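Local structure of adapter protein mecA 1 (Bacillus subtilis, 3JTP) at residues 30-35 with 86-91. The protein is an adaptor that delivers unfolded, aggregated and regulatory proteins such as ComK to the ClpC protease, here represented by its ClpC-interacting C-terminal domain. The protein carries 3 engineered substitutions. Numbering follows the deposited sequence.
Sequences SKTTLY and EHALET
T32 meets the start of helix 88-96 and the residues just before it with three polar atoms, two of the backbone and one of the side chain. Its N donates to E86 O at 3.1 Å (151° at the hydrogen), and its O receives A88 N, which approaches from above the carbonyl plane. These two bonds make a single bridge between T32 and H87, after which segment 86-91 turns into the helix.

Followed outward from CB, the T32 side chain divides. With chi1 at 50°, OG1 stands between the backbone N and the carbonyl carbon, and L89 N donates to it over 3.2 Å in a nearly straight bond (171°). CB and CG of L89 each lie 3.9 Å from the same oxygen. CG2 is the other branch, anti to the carbonyl carbon, while the T32 side chain touches L43 and V45 of strand 40-46. A valine in place of T32 would probably leave L89 N, at the start of the helix, without this acceptor.

T33 OG1 accepts E86 N at 2.9 Å, adding a side-chain grip on the turn ahead of the helix. Apolar packing follows at L34, whose CB rests 3.7 Å from A88 CB. H87 occupies the N-cap position, and its O takes both N and OG1 of T91.

In the antiparallel sheet, strand 31-37 runs between strands 40-46 and 81-84. L34 hydrogen-bonds to the backbone of strand 81-84, and both L34 and L89 pack on helix 16-24, so the C-terminal helix is docked against strand 31-37 beside that helix.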
ATOM      1  N   SER A  30       6.899  -5.541   4.593  1.00 67.08           N
ATOM      2  CA  SER A  30       6.532  -6.905   4.275  1.00 67.46           C
ATOM      3  C   SER A  30       5.388  -6.869   3.263  1.00 65.34           C
ATOM      4  O   SER A  30       5.428  -6.046   2.345  1.00 66.97           O
ATOM      5  CB  SER A  30       6.220  -7.712   5.534  1.00 71.65           C
ATOM      6  OG  SER A  30       7.423  -7.954   6.253  1.00 73.60           O
ATOM      7  N   LYS A  31       4.368  -7.712   3.426  1.00 64.06           N
ATOM      8  CA  LYS A  31       3.392  -7.926   2.350  1.00 58.21           C
ATOM      9  C   LYS A  31       2.506  -6.710   2.030  1.00 51.96           C
ATOM     10  O   LYS A  31       1.901  -6.104   2.914  1.00 49.59           O
ATOM     11  CB  LYS A  31       2.542  -9.167   2.621  1.00 56.50           C
ATOM     12  CG  LYS A  31       3.367 -10.400   2.956  1.00 67.26           C
ATOM     13  CD  LYS A  31       2.483 -11.532   3.473  1.00 77.67           C
ATOM     14  CE  LYS A  31       3.257 -12.514   4.357  1.00 84.20           C
ATOM     15  NZ  LYS A  31       2.331 -13.457   5.070  1.00 83.71           N
ATOM     16  N   THR A  32       2.454  -6.365   0.751  1.00 47.10           N
ATOM     17  CA  THR A  32       1.575  -5.316   0.278  1.00 42.95           C
ATOM     18  C   THR A  32       0.836  -5.828  -0.950  1.00 44.16           C
ATOM     19  O   THR A  32       1.433  -6.482  -1.801  1.00 44.22           O
ATOM     20  CB  THR A  32       2.349  -4.025  -0.045  1.00 43.90           C
ATOM     21  OG1 THR A  32       3.469  -4.326  -0.894  1.00 43.72           O
ATOM     22  CG2 THR A  32       2.852  -3.383   1.229  1.00 41.93           C
ATOM     23  N   THR A  33      -0.472  -5.576  -1.007  1.00 43.07           N
ATOM     24  CA  THR A  33      -1.258  -5.849  -2.207  1.00 42.25           C
ATOM     25  C   THR A  33      -1.911  -4.549  -2.674  1.00 39.32           C
ATOM     26  O   THR A  33      -2.421  -3.767  -1.867  1.00 38.21           O
ATOM     27  CB  THR A  33      -2.313  -6.970  -1.967  1.00 45.64           C
ATOM     28  OG1 THR A  33      -1.630  -8.174  -1.600  1.00 48.49           O
ATOM     29  CG2 THR A  33      -3.169  -7.239  -3.230  1.00 41.30           C
ATOM     30  N   LEU A  34      -1.866  -4.307  -3.978  1.00 39.18           N
ATOM     31  CA  LEU A  34      -2.363  -3.054  -4.526  1.00 42.06           C
ATOM     32  C   LEU A  34      -3.620  -3.261  -5.368  1.00 39.86           C
ATOM     33  O   LEU A  34      -3.656  -4.152  -6.217  1.00 40.69           O
ATOM     34  CB  LEU A  34      -1.259  -2.371  -5.351  1.00 40.12           C
ATOM     35  CG  LEU A  34      -1.609  -1.022  -5.987  1.00 40.13           C
ATOM     36  CD1 LEU A  34      -1.592   0.124  -4.960  1.00 35.17           C
ATOM     37  CD2 LEU A  34      -0.647  -0.727  -7.140  1.00 40.18           C
ATOM     38  N   TYR A  35      -4.641  -2.437  -5.121  1.00 39.62           N
ATOM     39  CA  TYR A  35      -5.882  -2.449  -5.890  1.00 39.24           C
ATOM     40  C   TYR A  35      -6.170  -1.039  -6.422  1.00 42.03           C
ATOM     41  O   TYR A  35      -5.654  -0.060  -5.878  1.00 42.46           O
ATOM     42  CB  TYR A  35      -7.080  -2.855  -5.008  1.00 40.65           C
ATOM     43  CG  TYR A  35      -7.049  -4.245  -4.422  1.00 43.72           C
ATOM     44  CD1 TYR A  35      -7.822  -5.279  -4.952  1.00 45.22           C
ATOM     45  CD2 TYR A  35      -6.269  -4.520  -3.314  1.00 47.10           C
ATOM     46  CE1 TYR A  35      -7.792  -6.553  -4.393  1.00 45.79           C
ATOM     47  CE2 TYR A  35      -6.230  -5.776  -2.756  1.00 45.21           C
ATOM     48  CZ  TYR A  35      -6.982  -6.784  -3.292  1.00 47.95           C
ATOM     49  OH  TYR A  35      -6.895  -8.017  -2.700  1.00 55.90           O
ATOM     50  N   GLU A  86       0.707  -9.216  -2.969  1.00 48.10           N
ATOM     51  CA  GLU A  86       1.753  -9.693  -2.066  1.00 52.52           C
ATOM     52  C   GLU A  86       3.090  -8.926  -2.071  1.00 51.13           C
ATOM     53  O   GLU A  86       3.647  -8.668  -1.004  1.00 51.30           O
ATOM     54  CB  GLU A  86       1.967 -11.211  -2.231  1.00 52.87           C
ATOM     55  CG  GLU A  86       0.724 -12.041  -1.874  1.00 56.30           C
ATOM     56  CD  GLU A  86       1.074 -13.387  -1.274  1.00 64.87           C
ATOM     57  OE1 GLU A  86       2.268 -13.768  -1.330  1.00 65.64           O
ATOM     58  OE2 GLU A  86       0.160 -14.060  -0.742  1.00 65.50           O
ATOM     59  N   HIS A  87       3.601  -8.568  -3.244  1.00 46.16           N
ATOM     60  CA  HIS A  87       4.839  -7.813  -3.287  1.00 47.15           C
ATOM     61  C   HIS A  87       4.686  -6.528  -4.112  1.00 44.64           C
ATOM     62  O   HIS A  87       5.559  -6.152  -4.896  1.00 40.12           O
ATOM     63  CB  HIS A  87       5.968  -8.735  -3.768  1.00 52.08           C
ATOM     64  CG  HIS A  87       5.998 -10.038  -3.024  1.00 57.48           C
ATOM     65  ND1 HIS A  87       5.468 -11.204  -3.535  1.00 58.74           N
ATOM     66  CD2 HIS A  87       6.421 -10.336  -1.768  1.00 57.55           C
ATOM     67  CE1 HIS A  87       5.598 -12.175  -2.644  1.00 59.15           C
ATOM     68  NE2 HIS A  87       6.170 -11.674  -1.565  1.00 59.20           N
ATOM     69  N   ALA A  88       3.564  -5.847  -3.891  1.00 43.28           N
ATOM     70  CA  ALA A  88       3.182  -4.699  -4.705  1.00 43.87           C
ATOM     71  C   ALA A  88       4.207  -3.565  -4.718  1.00 38.19           C
ATOM     72  O   ALA A  88       4.622  -3.131  -5.777  1.00 39.29           O
ATOM     73  CB  ALA A  88       1.804  -4.183  -4.288  1.00 40.76           C
ATOM     74  N   LEU A  89       4.636  -3.095  -3.555  1.00 41.85           N
ATOM     75  CA  LEU A  89       5.521  -1.927  -3.523  1.00 42.94           C
ATOM     76  C   LEU A  89       6.871  -2.215  -4.179  1.00 43.16           C
ATOM     77  O   LEU A  89       7.374  -1.389  -4.947  1.00 39.18           O
ATOM     78  CB  LEU A  89       5.697  -1.374  -2.105  1.00 43.78           C
ATOM     79  CG  LEU A  89       4.528  -0.582  -1.513  1.00 46.11           C
ATOM     80  CD1 LEU A  89       4.955   0.032  -0.197  1.00 51.51           C
ATOM     81  CD2 LEU A  89       3.991   0.501  -2.456  1.00 38.33           C
ATOM     82  N   GLU A  90       7.437  -3.388  -3.889  1.00 43.91           N
ATOM     83  CA  GLU A  90       8.663  -3.847  -4.553  1.00 43.73           C
ATOM     84  C   GLU A  90       8.478  -3.910  -6.073  1.00 40.44           C
ATOM     85  O   GLU A  90       9.359  -3.539  -6.834  1.00 39.14           O
ATOM     86  CB  GLU A  90       9.075  -5.250  -4.053  1.00 52.35           C
ATOM     87  CG  GLU A  90       9.461  -5.366  -2.572  1.00 53.13           C
ATOM     88  CD  GLU A  90       8.272  -5.644  -1.667  1.00 55.20           C
ATOM     89  OE1 GLU A  90       7.129  -5.638  -2.174  1.00 51.36           O
ATOM     90  OE2 GLU A  90       8.476  -5.864  -0.447  1.00 60.07           O
ATOM     91  N   THR A  91       7.328  -4.402  -6.526  1.00 39.76           N
ATOM     92  CA  THR A  91       7.121  -4.510  -7.961  1.00 41.39           C
ATOM     93  C   THR A  91       6.983  -3.126  -8.585  1.00 39.84           C
ATOM     94  O   THR A  91       7.553  -2.857  -9.638  1.00 41.36           O
ATOM     95  CB  THR A  91       5.904  -5.399  -8.303  1.00 46.70           C
ATOM     96  OG1 THR A  91       6.140  -6.722  -7.802  1.00 46.35           O
ATOM     97  CG2 THR A  91       5.689  -5.469  -9.814  1.00 45.17           C
TER